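High-potential iron-sulfur protein isozyme 2 (Ectothiorhodospira shaposhnikovii, PDB 1HPI) carries electrons in anaerobic electron transport of purple photosynthetic bacteria, using a single high-potential [4Fe-4S] cluster. Local coordinates at residues A11-H25 against V53-T66. Residues are numbered along the deposited sequence; the frame is centred on the assembly and turned at random.
Sequences AQALEYRHDASSVQH and VFPGKLVSANGWCT. With SF4 (iron/sulfur cluster), chain B.
Tyr-16 reaches across to the strand 57-60 and lays its ring beside the [4Fe-4S] cluster, in the cluster pocket of the high-potential iron-sulfur protein fold. With CG anti to the backbone N (chi1 167°), the ring runs past Cys-65 CB, which lies at its edge, and Tyr-16 CD1 comes 3.8 Å from sulfur S2 of the cluster. At the far end Tyr-16 OH receives a nearly straight bond from Ser-60 N (2.9 Å) and shares a second hydrogen bond with His-18 ND1, so two partners fix the hydroxyl in the buried interior. A leucine in place of Tyr-16 would probably leave Ser-60 N and His-18 ND1 without this mate and open a gap against Val-59 CB, where the outer part of the ring lies. Phe-54 turns a ring edge to the same sulfur, while the Leu-14 side chain slides past the Phe-54 ring in the opposite direction, CD1 3.7 Å from Phe-54 CZ, and meets Val-53 CG1 tip to tip.

The backbones are joined by an antiparallel hydrogen-bonded pair, Arg-17 with Trp-64, flanked by Thr-66 N to Leu-14 O and Ala-20 N to Asn-62 O. Ser-60 OG also donates a hydrogen bond to His-18 O (2.7 Å), in the carbonyl plane and on a lone pair. Trp-64 takes Val-23 CG1 over one face as a CH-pi contact, 4.2 Å from the centroid of its six-membered ring; the His-25 side chain crosses the indole at about a right angle, with the ring planes at 52°, and the indole NE1 is hydrogen-bonded to Gln-32 OE1. Cys-65 is one of the four cysteine ligands, with Cys-34, Cys-37 and Cys-51, and its SG binds iron FE4 at 2.2 Å.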
ATOM      1  N   ALA A  11      -8.354  -3.269   4.333  1.00 12.41           N
ATOM      2  CA  ALA A  11      -7.109  -2.603   4.697  1.00 13.48           C
ATOM      3  C   ALA A  11      -6.536  -3.200   5.963  1.00  4.36           C
ATOM      4  O   ALA A  11      -5.354  -3.507   6.066  1.00  6.59           O
ATOM      5  CB  ALA A  11      -7.332  -1.110   4.910  1.00  9.46           C
ATOM      6  N   GLN A  12      -7.416  -3.346   6.935  1.00 10.59           N
ATOM      7  CA  GLN A  12      -7.020  -3.893   8.216  1.00  7.77           C
ATOM      8  C   GLN A  12      -6.442  -5.276   8.097  1.00 10.83           C
ATOM      9  O   GLN A  12      -5.469  -5.587   8.766  1.00 10.54           O
ATOM     10  CB  GLN A  12      -8.206  -3.867   9.182  1.00 10.09           C
ATOM     11  CG  GLN A  12      -8.542  -2.392   9.497  1.00 13.38           C
ATOM     12  CD  GLN A  12      -9.749  -2.208  10.389  1.00 58.15           C
ATOM     13  OE1 GLN A  12      -9.712  -1.432  11.354  1.00 57.60           O
ATOM     14  NE2 GLN A  12     -10.831  -2.901  10.055  1.00 30.01           N
ATOM     15  N   ALA A  13      -7.047  -6.092   7.237  1.00 10.60           N
ATOM     16  CA  ALA A  13      -6.584  -7.451   7.037  1.00  8.97           C
ATOM     17  C   ALA A  13      -5.128  -7.522   6.616  1.00 11.16           C
ATOM     18  O   ALA A  13      -4.424  -8.474   6.942  1.00 12.06           O
ATOM     19  CB  ALA A  13      -7.458  -8.188   6.037  1.00  8.65           C
ATOM     20  N   LEU A  14      -4.683  -6.508   5.875  1.00  9.11           N
ATOM     21  CA  LEU A  14      -3.315  -6.447   5.398  1.00  6.82           C
ATOM     22  C   LEU A  14      -2.480  -5.426   6.165  1.00  8.58           C
ATOM     23  O   LEU A  14      -1.367  -5.106   5.773  1.00  7.97           O
ATOM     24  CB  LEU A  14      -3.304  -6.146   3.896  1.00  9.27           C
ATOM     25  CG  LEU A  14      -3.852  -7.336   3.114  1.00  9.30           C
ATOM     26  CD1 LEU A  14      -3.868  -7.022   1.624  1.00 12.89           C
ATOM     27  CD2 LEU A  14      -3.014  -8.585   3.390  1.00  9.54           C
ATOM     28  N   GLU A  15      -3.024  -4.921   7.267  1.00  8.38           N
ATOM     29  CA  GLU A  15      -2.326  -3.944   8.094  1.00  9.87           C
ATOM     30  C   GLU A  15      -1.813  -2.772   7.291  1.00  9.34           C
ATOM     31  O   GLU A  15      -0.716  -2.259   7.483  1.00 12.16           O
ATOM     32  CB  GLU A  15      -1.227  -4.635   8.906  1.00 11.50           C
ATOM     33  CG  GLU A  15      -1.957  -5.642   9.806  1.00 22.24           C
ATOM     34  CD  GLU A  15      -1.102  -6.137  10.914  1.00 55.49           C
ATOM     35  OE1 GLU A  15      -0.771  -5.188  11.760  1.00 34.13           O
ATOM     36  OE2 GLU A  15      -0.752  -7.299  10.992  1.00 24.93           O
ATOM     37  N   TYR A  16      -2.652  -2.353   6.370  1.00 10.33           N
ATOM     38  CA  TYR A  16      -2.296  -1.251   5.507  1.00  9.04           C
ATOM     39  C   TYR A  16      -2.257   0.112   6.189  1.00  8.86           C
ATOM     40  O   TYR A  16      -3.085   0.420   7.032  1.00  9.93           O
ATOM     41  CB  TYR A  16      -3.295  -1.197   4.330  1.00  9.18           C
ATOM     42  CG  TYR A  16      -3.227   0.097   3.535  1.00  6.65           C
ATOM     43  CD1 TYR A  16      -2.342   0.198   2.462  1.00  9.03           C
ATOM     44  CD2 TYR A  16      -4.028   1.198   3.846  1.00  8.07           C
ATOM     45  CE1 TYR A  16      -2.253   1.370   1.714  1.00  8.84           C
ATOM     46  CE2 TYR A  16      -3.961   2.380   3.109  1.00  7.06           C
ATOM     47  CZ  TYR A  16      -3.060   2.460   2.044  1.00  6.74           C
ATOM     48  OH  TYR A  16      -2.964   3.613   1.304  1.00  7.36           O
ATOM     49  N   ARG A  17      -1.293   0.943   5.801  1.00  6.61           N
ATOM     50  CA  ARG A  17      -1.144   2.298   6.319  1.00 10.92           C
ATOM     51  C   ARG A  17      -0.873   3.226   5.138  1.00 10.13           C
ATOM     52  O   ARG A  17      -0.137   2.857   4.232  1.00  7.78           O
ATOM     53  CB  ARG A  17       0.038   2.513   7.247  1.00  3.72           C
ATOM     54  CG  ARG A  17      -0.065   1.727   8.535  1.00 10.25           C
ATOM     55  CD  ARG A  17      -1.272   2.077   9.391  1.00 20.37           C
ATOM     56  NE  ARG A  17      -1.436   1.038  10.401  1.00 89.91           N
ATOM     57  CZ  ARG A  17      -2.335   0.062  10.306  1.00100.00           C
ATOM     58  NH1 ARG A  17      -3.168  -0.021   9.277  1.00100.00           N
ATOM     59  NH2 ARG A  17      -2.419  -0.857  11.262  1.00100.00           N
ATOM     60  N   HIS A  18      -1.441   4.430   5.136  1.00  5.79           N
ATOM     61  CA  HIS A  18      -1.188   5.359   4.042  1.00  4.58           C
ATOM     62  C   HIS A  18       0.249   5.895   4.089  1.00  8.27           C
ATOM     63  O   HIS A  18       0.793   6.339   3.072  1.00 10.00           O
ATOM     64  CB  HIS A  18      -2.080   6.596   4.182  1.00  4.77           C
ATOM     65  CG  HIS A  18      -3.532   6.370   3.969  1.00 10.58           C
ATOM     66  ND1 HIS A  18      -4.004   5.621   2.906  1.00 12.71           N
ATOM     67  CD2 HIS A  18      -4.594   6.811   4.694  1.00 12.70           C
ATOM     68  CE1 HIS A  18      -5.334   5.633   3.009  1.00  9.89           C
ATOM     69  NE2 HIS A  18      -5.720   6.332   4.068  1.00 11.96           N
ATOM     70  N   ASP A  19       0.865   5.881   5.285  1.00  9.56           N
ATOM     71  CA  ASP A  19       2.235   6.366   5.505  1.00  6.88           C
ATOM     72  C   ASP A  19       3.045   5.251   6.161  1.00  5.86           C
ATOM     73  O   ASP A  19       2.839   4.903   7.325  1.00  8.06           O
ATOM     74  CB  ASP A  19       2.203   7.609   6.426  1.00  9.27           C
ATOM     75  CG  ASP A  19       3.518   8.277   6.755  1.00 11.35           C
ATOM     76  OD1 ASP A  19       4.580   7.732   6.220  1.00 10.43           O
ATOM     77  OD2 ASP A  19       3.577   9.270   7.449  1.00 18.72           O
ATOM     78  N   ALA A  20       3.958   4.687   5.383  1.00 10.24           N
ATOM     79  CA  ALA A  20       4.816   3.592   5.809  1.00  6.79           C
ATOM     80  C   ALA A  20       5.614   3.924   7.041  1.00 15.46           C
ATOM     81  O   ALA A  20       5.906   3.064   7.861  1.00 12.44           O
ATOM     82  CB  ALA A  20       5.764   3.218   4.686  1.00  7.99           C
ATOM     83  N   SER A  21       5.961   5.192   7.148  1.00 11.68           N
ATOM     84  CA  SER A  21       6.734   5.625   8.280  1.00 19.25           C
ATOM     85  C   SER A  21       6.017   5.333   9.586  1.00 21.67           C
ATOM     86  O   SER A  21       6.631   5.363  10.642  1.00 18.39           O
ATOM     87  CB  SER A  21       7.194   7.074   8.154  1.00 16.31           C
ATOM     88  OG  SER A  21       6.161   7.924   8.608  1.00 22.94           O
ATOM     89  N   SER A  22       4.721   5.035   9.540  1.00 12.94           N
ATOM     90  CA  SER A  22       3.980   4.751  10.752  1.00 11.64           C
ATOM     91  C   SER A  22       3.776   3.261  11.009  1.00 24.00           C
ATOM     92  O   SER A  22       3.083   2.851  11.941  1.00 21.09           O
ATOM     93  CB  SER A  22       2.640   5.458  10.700  1.00 16.71           C
ATOM     94  OG  SER A  22       1.851   4.868   9.685  1.00 29.16           O
ATOM     95  N   VAL A  23       4.389   2.442  10.172  1.00 13.61           N
ATOM     96  CA  VAL A  23       4.258   1.011  10.320  1.00  9.16           C
ATOM     97  C   VAL A  23       5.129   0.437  11.433  1.00 12.16           C
ATOM     98  O   VAL A  23       6.302   0.765  11.545  1.00 10.04           O
ATOM     99  CB  VAL A  23       4.671   0.346   9.010  1.00  9.72           C
ATOM    100  CG1 VAL A  23       4.807  -1.157   9.215  1.00  9.39           C
ATOM    101  CG2 VAL A  23       3.650   0.637   7.909  1.00 13.44           C
ATOM    102  N   GLN A  24       4.557  -0.445  12.244  1.00 12.10           N
ATOM    103  CA  GLN A  24       5.271  -1.111  13.312  1.00 13.68           C
ATOM    104  C   GLN A  24       4.865  -2.573  13.144  1.00 17.39           C
ATOM    105  O   GLN A  24       3.853  -3.018  13.679  1.00 18.82           O
ATOM    106  CB  GLN A  24       4.970  -0.491  14.685  1.00 14.16           C
ATOM    107  CG  GLN A  24       5.197  -1.494  15.817  1.00100.00           C
ATOM    108  CD  GLN A  24       5.438  -0.795  17.131  1.00100.00           C
ATOM    109  OE1 GLN A  24       5.439  -1.445  18.185  1.00 32.29           O
ATOM    110  NE2 GLN A  24       5.648   0.519  17.073  1.00 34.88           N
ATOM    111  N   HIS A  25       5.652  -3.294  12.337  1.00 12.91           N
ATOM    112  CA  HIS A  25       5.435  -4.695  11.987  1.00 10.38           C
ATOM    113  C   HIS A  25       6.758  -5.404  11.740  1.00  7.56           C
ATOM    114  O   HIS A  25       7.644  -4.855  11.108  1.00 10.97           O
ATOM    115  CB  HIS A  25       4.587  -4.726  10.689  1.00 11.24           C
ATOM    116  CG  HIS A  25       4.064  -6.089  10.319  1.00  8.93           C
ATOM    117  ND1 HIS A  25       4.867  -7.025   9.675  1.00 15.33           N
ATOM    118  CD2 HIS A  25       2.834  -6.652  10.503  1.00 11.25           C
ATOM    119  CE1 HIS A  25       4.130  -8.118   9.481  1.00 10.42           C
ATOM    120  NE2 HIS A  25       2.909  -7.926   9.975  1.00 11.79           N
ATOM    121  N   VAL A  53      -3.914  -6.123  -5.208  1.00  8.44           N
ATOM    122  CA  VAL A  53      -4.544  -6.775  -4.091  1.00  6.06           C
ATOM    123  C   VAL A  53      -5.745  -6.036  -3.517  1.00  6.27           C
ATOM    124  O   VAL A  53      -6.426  -6.580  -2.652  1.00  7.77           O
ATOM    125  CB  VAL A  53      -3.516  -7.353  -3.106  1.00 15.83           C
ATOM    126  CG1 VAL A  53      -2.956  -6.301  -2.161  1.00 13.87           C
ATOM    127  CG2 VAL A  53      -4.083  -8.526  -2.317  1.00 28.49           C
ATOM    128  N   PHE A  54      -6.031  -4.818  -4.008  1.00  6.22           N
ATOM    129  CA  PHE A  54      -7.164  -4.025  -3.543  1.00  3.52           C
ATOM    130  C   PHE A  54      -7.968  -3.545  -4.735  1.00  9.75           C
ATOM    131  O   PHE A  54      -7.962  -2.372  -5.090  1.00  7.57           O
ATOM    132  CB  PHE A  54      -6.639  -2.779  -2.802  1.00  7.97           C
ATOM    133  CG  PHE A  54      -6.152  -3.080  -1.406  1.00  6.60           C
ATOM    134  CD1 PHE A  54      -7.097  -3.380  -0.425  1.00  9.87           C
ATOM    135  CD2 PHE A  54      -4.803  -3.068  -1.050  1.00  8.60           C
ATOM    136  CE1 PHE A  54      -6.723  -3.661   0.889  1.00 10.64           C
ATOM    137  CE2 PHE A  54      -4.410  -3.342   0.262  1.00  4.79           C
ATOM    138  CZ  PHE A  54      -5.370  -3.643   1.230  1.00  7.78           C
ATOM    139  N   PRO A  55      -8.663  -4.456  -5.388  1.00 11.03           N
ATOM    140  CA  PRO A  55      -9.456  -4.103  -6.549  1.00 11.93           C
ATOM    141  C   PRO A  55     -10.451  -2.983  -6.277  1.00  6.83           C
ATOM    142  O   PRO A  55     -11.125  -2.966  -5.247  1.00 13.36           O
ATOM    143  CB  PRO A  55     -10.214  -5.372  -6.947  1.00 11.21           C
ATOM    144  CG  PRO A  55      -9.630  -6.505  -6.125  1.00 11.67           C
ATOM    145  CD  PRO A  55      -8.805  -5.879  -5.009  1.00 11.57           C
ATOM    146  N   GLY A  56     -10.540  -2.051  -7.227  1.00  8.92           N
ATOM    147  CA  GLY A  56     -11.462  -0.930  -7.120  1.00 14.98           C
ATOM    148  C   GLY A  56     -11.008   0.192  -6.210  1.00 21.56           C
ATOM    149  O   GLY A  56     -11.756   1.132  -5.956  1.00 11.39           O
ATOM    150  N   LYS A  57      -9.778   0.099  -5.717  1.00 12.88           N
ATOM    151  CA  LYS A  57      -9.279   1.126  -4.828  1.00 14.08           C
ATOM    152  C   LYS A  57      -7.960   1.730  -5.247  1.00 12.46           C
ATOM    153  O   LYS A  57      -7.216   1.127  -6.012  1.00 12.59           O
ATOM    154  CB  LYS A  57      -8.735   0.461  -3.584  1.00 15.12           C
ATOM    155  CG  LYS A  57      -9.794  -0.143  -2.713  1.00 16.62           C
ATOM    156  CD  LYS A  57     -10.987   0.759  -2.601  1.00 19.64           C
ATOM    157  CE  LYS A  57     -11.908   0.235  -1.527  1.00 30.74           C
ATOM    158  NZ  LYS A  57     -13.239   0.844  -1.585  1.00 47.28           N
ATOM    159  N   LEU A  58      -7.697   2.920  -4.706  1.00  8.71           N
ATOM    160  CA  LEU A  58      -6.461   3.647  -4.943  1.00  6.68           C
ATOM    161  C   LEU A  58      -5.716   3.594  -3.611  1.00  8.28           C
ATOM    162  O   LEU A  58      -6.315   3.870  -2.565  1.00  7.90           O
ATOM    163  CB  LEU A  58      -6.638   5.142  -5.280  1.00  9.43           C
ATOM    164  CG  LEU A  58      -7.313   5.391  -6.622  1.00 16.50           C
ATOM    165  CD1 LEU A  58      -7.503   6.894  -6.807  1.00 17.92           C
ATOM    166  CD2 LEU A  58      -6.446   4.834  -7.742  1.00 14.67           C
ATOM    167  N   VAL A  59      -4.430   3.246  -3.622  1.00  8.63           N
ATOM    168  CA  VAL A  59      -3.662   3.197  -2.382  1.00  7.75           C
ATOM    169  C   VAL A  59      -2.634   4.323  -2.398  1.00 11.95           C
ATOM    170  O   VAL A  59      -2.301   4.841  -3.467  1.00 10.40           O
ATOM    171  CB  VAL A  59      -2.992   1.852  -2.121  1.00  8.43           C
ATOM    172  CG1 VAL A  59      -4.062   0.762  -2.131  1.00 13.06           C
ATOM    173  CG2 VAL A  59      -1.925   1.572  -3.170  1.00  6.67           C
ATOM    174  N   SER A  60      -2.143   4.699  -1.222  1.00  5.08           N
ATOM    175  CA  SER A  60      -1.152   5.749  -1.091  1.00  6.20           C
ATOM    176  C   SER A  60       0.223   5.314  -1.596  1.00 12.67           C
ATOM    177  O   SER A  60       0.746   4.278  -1.185  1.00  6.93           O
ATOM    178  CB  SER A  60      -1.072   6.114   0.381  1.00  7.36           C
ATOM    179  OG  SER A  60       0.038   6.966   0.590  1.00  9.86           O
ATOM    180  N   ALA A  61       0.842   6.090  -2.491  1.00  8.87           N
ATOM    181  CA  ALA A  61       2.161   5.724  -2.992  1.00 14.11           C
ATOM    182  C   ALA A  61       3.184   5.619  -1.852  1.00 11.32           C
ATOM    183  O   ALA A  61       4.199   4.919  -1.927  1.00 10.24           O
ATOM    184  CB  ALA A  61       2.625   6.732  -4.031  1.00 11.46           C
ATOM    185  N   ASN A  62       2.918   6.330  -0.767  1.00  5.14           N
ATOM    186  CA  ASN A  62       3.837   6.290   0.359  1.00  8.49           C
ATOM    187  C   ASN A  62       3.426   5.300   1.433  1.00 11.83           C
ATOM    188  O   ASN A  62       4.012   5.309   2.515  1.00 10.37           O
ATOM    189  CB  ASN A  62       3.899   7.644   1.082  1.00 15.15           C
ATOM    190  CG  ASN A  62       4.143   8.775   0.125  1.00 27.58           C
ATOM    191  OD1 ASN A  62       3.297   9.666  -0.029  1.00 55.85           O
ATOM    192  ND2 ASN A  62       5.297   8.731  -0.532  1.00 26.61           N
ATOM    193  N   GLY A  63       2.428   4.469   1.143  1.00  9.54           N
ATOM    194  CA  GLY A  63       1.923   3.486   2.097  1.00  5.80           C
ATOM    195  C   GLY A  63       2.651   2.144   2.137  1.00  4.37           C
ATOM    196  O   GLY A  63       3.743   1.982   1.592  1.00  7.16           O
ATOM    197  N   TRP A  64       2.017   1.178   2.800  1.00  6.38           N
ATOM    198  CA  TRP A  64       2.579  -0.154   2.944  1.00  7.16           C
ATOM    199  C   TRP A  64       1.535  -1.111   3.495  1.00  7.57           C
ATOM    200  O   TRP A  64       0.617  -0.680   4.173  1.00  9.31           O
ATOM    201  CB  TRP A  64       3.728  -0.092   3.989  1.00  5.93           C
ATOM    202  CG  TRP A  64       4.480  -1.379   4.163  1.00  7.70           C
ATOM    203  CD1 TRP A  64       5.577  -1.760   3.469  1.00 10.33           C
ATOM    204  CD2 TRP A  64       4.209  -2.438   5.092  1.00  9.67           C
ATOM    205  NE1 TRP A  64       6.003  -2.993   3.889  1.00  9.84           N
ATOM    206  CE2 TRP A  64       5.186  -3.433   4.893  1.00  9.42           C
ATOM    207  CE3 TRP A  64       3.237  -2.636   6.065  1.00  6.51           C
ATOM    208  CZ2 TRP A  64       5.203  -4.612   5.649  1.00 13.96           C
ATOM    209  CZ3 TRP A  64       3.254  -3.796   6.805  1.00  7.00           C
ATOM    210  CH2 TRP A  64       4.225  -4.774   6.602  1.00  1.93           C
ATOM    211  N   CYS A  65       1.685  -2.398   3.227  1.00  8.95           N
ATOM    212  CA  CYS A  65       0.792  -3.422   3.732  1.00  8.20           C
ATOM    213  C   CYS A  65       1.625  -4.691   3.746  1.00  8.75           C
ATOM    214  O   CYS A  65       2.708  -4.735   3.146  1.00  4.80           O
ATOM    215  CB  CYS A  65      -0.559  -3.601   2.998  1.00  3.13           C
ATOM    216  SG  CYS A  65      -0.448  -4.620   1.505  1.00  7.35           S
ATOM    217  N   THR A  66       1.130  -5.716   4.424  1.00  9.41           N
ATOM    218  CA  THR A  66       1.834  -6.992   4.534  1.00 10.28           C
ATOM    219  C   THR A  66       2.088  -7.717   3.219  1.00 11.82           C
ATOM    220  O   THR A  66       2.942  -8.609   3.146  1.00  9.30           O
ATOM    221  CB  THR A  66       1.196  -7.929   5.583  1.00  6.53           C
ATOM    222  OG1 THR A  66      -0.122  -8.269   5.179  1.00  6.81           O
ATOM    223  CG2 THR A  66       1.180  -7.293   6.967  1.00  6.41           C
TER
HETATM  224 FE1  SF4 B  80       0.931  -1.019  -1.269  1.00  8.54          FE
HETATM  225 FE2  SF4 B  80       2.031  -3.294  -2.324  1.00 10.35          FE
HETATM  226 FE3  SF4 B  80      -0.642  -2.761  -2.600  1.00  9.58          FE
HETATM  227 FE4  SF4 B  80       0.367  -3.372  -0.142  1.00  8.32          FE
HETATM  228  S1  SF4 B  80       0.362  -4.699  -1.961  1.00  8.26           S
HETATM  229  S2  SF4 B  80      -1.080  -1.716  -0.618  1.00  8.80           S
HETATM  230  S3  SF4 B  80       2.387  -2.462  -0.272  1.00  7.13           S
HETATM  231  S4  SF4 B  80       1.071  -1.532  -3.415  1.00  8.22           S
HETATM  232  O   HOH W   1      -1.738  -9.477   6.951  1.00  7.63           O